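Local structure of beta-lactamase (Nostoc sp., 6NHS) at residues A[115-118]-A[119-123]; A[184-187]-A[188-192]. The protein probably hydrolyses the beta-lactam ring of penicillin-like antibiotics, as a class D serine beta-lactamase of the penicillin-binding protein transpeptidase family. All coordinates share one frame; numbering follows the deposited sequence.

Contact 1: residues A[115-118]-A[119-123]; sequences FYQV and LARKI
L119 reaches back along its own helix to meet two aromatic rings, F115 one turn earlier and Y116 three residues before it. Followed outward, its CB lies 3.6 Å from the carbonyl O of Y116, and CG sits 3.5 Å from the carbonyl O of F115. That position follows from chi1 of -63°, which sets CG beside the backbone N and aims the branch toward the preceding turn. At the tip, CD1 is 3.7 Å from F115 CE1 and 3.8 Å from Y116 CD1. The F115 side chain crosses that of L119 at a slant, whereas Y116 runs alongside it, and the methyl makes an off-centre CH-pi contact with the tyrosine ring, 29° from the ring normal.

On another side of the helix Q117 and R121 pair. The arginine chain, extended from CG to NE, runs back along the helix, and Q117 CB lies over one face of its guanidinium, with NH2 3.8 Å from that carbon. A water at the edge of the guanidinium, in its plane, donates to Q117 OE1 (2.7 Å) and accepts from R121 NH2, bridging the two side chains. D149 ties down both ends, as a salt bridge to R121 and through its carbonyl to Q117 NE2. V118 CG1 touches K122 CD, the two side chains lying side by side, and the K122 ammonium bonds the carbonyl of V78.

Regular i to i+4 backbone bonds hold helix 113-123 together. Its buried side faces helices 65-76 and 104-110: F115 and Y116 meet I104 and L119 meets A73, while Y116 OH hydrogen-bonds S70 OG. Y116 also touches K66 of a probable SxxK motif, beside the likely active site. Strand 85-86 contributes L86, which F115, V118 and L119 all touch.

Contact 2: residues A[184-187]-A[188-192]; sequences DLVQ and DIMIY
The last turn of helix 180-189 carries i to i+4 bonds from D188 N to D184 O, I189 N to L185 O and M190 N to V186 O, the first and last bent to about 140° at the hydrogen, with D188 N also giving a weak bond to L185 O. The V186 carbonyl gathers apolar atoms as well. M190, modelled as selenomethionine, brings CG to 3.2 Å from V186 O, and its bend at chi3 (65°) turns the methyl aside while SE stays 4.1 Å from V186 CG1. One residue earlier, I189 straddles two carbonyls: CG2 is 3.3 Å from L185 O and CG1 3.4 Å from V186 O. Its chi1 of 76° wedges CG1 between the backbone N and the carbonyl carbon, directing it back over the preceding turn. I191 CG1 approaches Q187 O at 3.7 Å, and R201 NE hydrogen-bonds that same oxygen. The D188 carboxylate leads off the helix to a salt bridge with R105.

Here a helix passes almost directly into an edge strand: M190 already pairs with G202, and Y192 with L200, on strand 198-207. Such a helix-to-sheet junction fits the serine beta-lactamase fold, in which a helical region packs against an antiparallel sheet.

Contact 1 comes first along the chain, on helix 113-123, and contact 2 follows at the end of helix 180-189, where the chain enters strand 191-194. Their centres are about 19 Å apart; the nearest atoms come within about 4 Å without touching. Helices 65-76 and 104-110 pack against both, with S70 and F108 meeting side chains from each, but only contact 2 runs into the six-stranded sheet, at one of its two outermost strands. The SxxK pattern at the start of helix 65-76, S63 and K66, probably supplies the catalytic serine and lysine, as in related enzymes. Y116 touches K66, so contact 1 probably borders the active site; M190 only comes near S63, K66 and K203.

Contact 1: residues A[115-118]-A[119-123]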
loop_
_atom_site.group_PDB
_atom_site.type_symbol
_atom_site.label_atom_id
_atom_site.label_comp_id
_atom_site.label_asym_id
_atom_site.label_seq_id
_atom_site.Cartn_x
_atom_site.Cartn_y
_atom_site.Cartn_z
ATOM N N PHE A 115 -0.016 -15.562 2.543
ATOM C CA PHE A 115 -0.365 -15.205 3.917
ATOM C C PHE A 115 -1.616 -14.334 3.945
ATOM O O PHE A 115 -2.559 -14.591 4.705
ATOM C CB PHE A 115 0.827 -14.486 4.564
ATOM C CG PHE A 115 0.657 -14.178 6.036
ATOM C CD1 PHE A 115 -0.005 -13.030 6.455
ATOM C CD2 PHE A 115 1.206 -15.015 7.001
ATOM C CE1 PHE A 115 -0.144 -12.741 7.810
ATOM C CE2 PHE A 115 1.078 -14.726 8.351
ATOM C CZ PHE A 115 0.406 -13.594 8.756
ATOM N N TYR A 116 -1.659 -13.315 3.089
ATOM C CA TYR A 116 -2.798 -12.410 3.077
ATOM C C TYR A 116 -4.025 -13.025 2.424
ATOM O O TYR A 116 -5.145 -12.588 2.706
ATOM C CB TYR A 116 -2.390 -11.110 2.392
ATOM C CG TYR A 116 -1.629 -10.216 3.337
ATOM C CD1 TYR A 116 -2.292 -9.255 4.081
ATOM C CD2 TYR A 116 -0.259 -10.363 3.518
ATOM C CE1 TYR A 116 -1.614 -8.445 4.959
ATOM C CE2 TYR A 116 0.433 -9.559 4.402
ATOM C CZ TYR A 116 -0.253 -8.598 5.117
ATOM O OH TYR A 116 0.415 -7.778 5.995
ATOM N N GLN A 117 -3.850 -14.040 1.575
ATOM C CA GLN A 117 -5.014 -14.758 1.069
ATOM C C GLN A 117 -5.685 -15.564 2.177
ATOM O O GLN A 117 -6.918 -15.653 2.227
ATOM C CB GLN A 117 -4.609 -15.653 -0.099
ATOM C CG GLN A 117 -4.284 -14.874 -1.373
ATOM C CD GLN A 117 -3.804 -15.781 -2.488
ATOM O OE1 GLN A 117 -2.883 -16.575 -2.300
ATOM N NE2 GLN A 117 -4.440 -15.685 -3.645
ATOM N N VAL A 118 -4.895 -16.155 3.081
ATOM C CA VAL A 118 -5.482 -16.816 4.248
ATOM C C VAL A 118 -6.262 -15.806 5.083
ATOM O O VAL A 118 -7.397 -16.065 5.501
ATOM C CB VAL A 118 -4.394 -17.510 5.091
ATOM C CG1 VAL A 118 -5.007 -18.094 6.369
ATOM C CG2 VAL A 118 -3.687 -18.596 4.286
ATOM N N LEU A 119 -5.663 -14.635 5.330
ATOM C CA LEU A 119 -6.338 -13.621 6.141
ATOM C C LEU A 119 -7.678 -13.236 5.530
ATOM O O LEU A 119 -8.688 -13.150 6.236
ATOM C CB LEU A 119 -5.453 -12.385 6.291
ATOM C CG LEU A 119 -4.115 -12.548 7.027
ATOM C CD1 LEU A 119 -3.431 -11.193 7.151
ATOM C CD2 LEU A 119 -4.313 -13.167 8.414
ATOM N N ALA A 120 -7.709 -13.034 4.209
ATOM C CA ALA A 120 -8.941 -12.618 3.545
ATOM C C ALA A 120 -10.013 -13.695 3.635
ATOM O O ALA A 120 -11.189 -13.386 3.858
ATOM C CB ALA A 120 -8.653 -12.266 2.085
ATOM N N ARG A 121 -9.631 -14.965 3.448
ATOM C CA ARG A 121 -10.599 -16.051 3.563
ATOM C C ARG A 121 -11.186 -16.114 4.964
ATOM O O ARG A 121 -12.394 -16.320 5.129
ATOM C CB ARG A 121 -9.953 -17.394 3.204
ATOM C CG ARG A 121 -9.530 -17.540 1.753
ATOM C CD ARG A 121 -8.905 -18.933 1.484
ATOM N NE ARG A 121 -8.125 -18.889 0.255
ATOM C CZ ARG A 121 -6.807 -19.023 0.182
ATOM N NH1 ARG A 121 -6.088 -19.276 1.271
ATOM N NH2 ARG A 121 -6.209 -18.926 -1.001
ATOM N N LYS A 122 -10.346 -15.938 5.984
ATOM C CA LYS A 122 -10.819 -16.037 7.361
ATOM C C LYS A 122 -11.673 -14.832 7.743
ATOM O O LYS A 122 -12.644 -14.969 8.497
ATOM C CB LYS A 122 -9.629 -16.186 8.306
ATOM C CG LYS A 122 -8.888 -17.518 8.131
ATOM C CD LYS A 122 -7.665 -17.598 9.036
ATOM C CE LYS A 122 -8.040 -17.766 10.498
ATOM N NZ LYS A 122 -6.794 -17.854 11.341
ATOM N N ILE A 123 -11.321 -13.642 7.247
ATOM C CA ILE A 123 -12.218 -12.494 7.389
ATOM C C ILE A 123 -13.570 -12.816 6.767
ATOM O O ILE A 123 -14.625 -12.627 7.382
ATOM C CB ILE A 123 -11.591 -11.235 6.761
ATOM C CG1 ILE A 123 -10.383 -10.776 7.595
ATOM C CG2 ILE A 123 -12.658 -10.119 6.648
ATOM C CD1 ILE A 123 -9.408 -9.839 6.881
HETATM O O HOH W 1 -3.410 -19.159 -1.635
#

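Contact 2: residues A[184-187]-A[188-192]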
loop_
_atom_site.group_PDB
_atom_site.type_symbol
_atom_site.label_atom_id
_atom_site.label_comp_id
_atom_site.label_asym_id
_atom_site.label_seq_id
_atom_site.Cartn_x
_atom_site.Cartn_y
_atom_site.Cartn_z
ATOM N N ASP A 184 -1.491 0.685 16.091
ATOM C CA ASP A 184 -0.098 0.604 16.518
ATOM C C ASP A 184 0.631 -0.533 15.814
ATOM O O ASP A 184 1.777 -0.371 15.377
ATOM C CB ASP A 184 -0.018 0.405 18.035
ATOM C CG ASP A 184 -0.389 1.651 18.820
ATOM O OD1 ASP A 184 -0.489 2.743 18.225
ATOM O OD2 ASP A 184 -0.586 1.526 20.043
ATOM N N LEU A 185 -0.010 -1.698 15.705
ATOM C CA LEU A 185 0.659 -2.843 15.093
ATOM C C LEU A 185 0.893 -2.609 13.606
ATOM O O LEU A 185 1.992 -2.854 13.098
ATOM C CB LEU A 185 -0.159 -4.117 15.323
ATOM C CG LEU A 185 -0.259 -4.589 16.773
ATOM C CD1 LEU A 185 -1.236 -5.758 16.894
ATOM C CD2 LEU A 185 1.115 -4.973 17.305
ATOM N N VAL A 186 -0.121 -2.114 12.895
ATOM C CA VAL A 186 0.023 -1.943 11.451
ATOM C C VAL A 186 1.011 -0.826 11.133
ATOM O O VAL A 186 1.830 -0.948 10.212
ATOM C CB VAL A 186 -1.350 -1.701 10.805
ATOM C CG1 VAL A 186 -1.186 -1.351 9.330
ATOM C CG2 VAL A 186 -2.230 -2.953 10.973
ATOM N N GLN A 187 0.955 0.278 11.880
ATOM C CA GLN A 187 1.909 1.353 11.641
ATOM C C GLN A 187 3.337 0.888 11.888
ATOM O O GLN A 187 4.262 1.356 11.219
ATOM C CB GLN A 187 1.560 2.568 12.506
ATOM C CG GLN A 187 0.280 3.267 12.018
ATOM C CD GLN A 187 -0.188 4.387 12.925
ATOM O OE1 GLN A 187 -0.136 4.283 14.156
ATOM N NE2 GLN A 187 -0.664 5.473 12.314
ATOM N N ASP A 188 3.535 -0.065 12.803
ATOM C CA ASP A 188 4.888 -0.550 13.056
ATOM C C ASP A 188 5.393 -1.430 11.920
ATOM O O ASP A 188 6.556 -1.305 11.513
ATOM C CB ASP A 188 4.950 -1.304 14.381
ATOM C CG ASP A 188 6.373 -1.603 14.803
ATOM O OD1 ASP A 188 7.101 -0.657 15.154
ATOM O OD2 ASP A 188 6.770 -2.785 14.774
ATOM N N ILE A 189 4.554 -2.335 11.400
ATOM C CA ILE A 189 5.026 -3.214 10.335
ATOM C C ILE A 189 5.184 -2.470 9.014
ATOM O O ILE A 189 5.862 -2.973 8.111
ATOM C CB ILE A 189 4.110 -4.445 10.132
ATOM C CG1 ILE A 189 2.827 -4.066 9.393
ATOM C CG2 ILE A 189 3.810 -5.149 11.471
ATOM C CD1 ILE A 189 1.891 -5.268 9.162
HETATM N N MSE A 190 4.587 -1.287 8.876
HETATM C CA MSE A 190 4.760 -0.457 7.684
HETATM C C MSE A 190 6.119 0.243 7.623
HETATM O O MSE A 190 6.469 0.810 6.596
HETATM C CB MSE A 190 3.663 0.613 7.601
HETATM C CG MSE A 190 2.277 0.088 7.253
HETATM SE SE MSE A 190 0.962 1.520 7.322
HETATM C CE MSE A 190 1.640 2.601 5.841
ATOM N N ILE A 191 6.880 0.227 8.720
ATOM C CA ILE A 191 8.148 0.955 8.734
ATOM C C ILE A 191 9.060 0.378 7.662
ATOM O O ILE A 191 9.399 -0.811 7.688
ATOM C CB ILE A 191 8.806 0.896 10.118
ATOM C CG1 ILE A 191 7.986 1.666 11.158
ATOM C CG2 ILE A 191 10.251 1.444 10.044
ATOM C CD1 ILE A 191 8.539 1.527 12.585
ATOM N N TYR A 192 9.453 1.220 6.708
ATOM C CA TYR A 192 10.333 0.834 5.611
ATOM C C TYR A 192 11.762 1.323 5.802
ATOM O O TYR A 192 12.716 0.582 5.532
ATOM C CB TYR A 192 9.784 1.373 4.279
ATOM C CG TYR A 192 10.696 1.106 3.105
ATOM C CD1 TYR A 192 10.793 -0.166 2.555
ATOM C CD2 TYR A 192 11.475 2.118 2.558
ATOM C CE1 TYR A 192 11.636 -0.421 1.490
ATOM C CE2 TYR A 192 12.317 1.873 1.491
ATOM C CZ TYR A 192 12.394 0.602 0.962
ATOM O OH TYR A 192 13.233 0.348 -0.098
#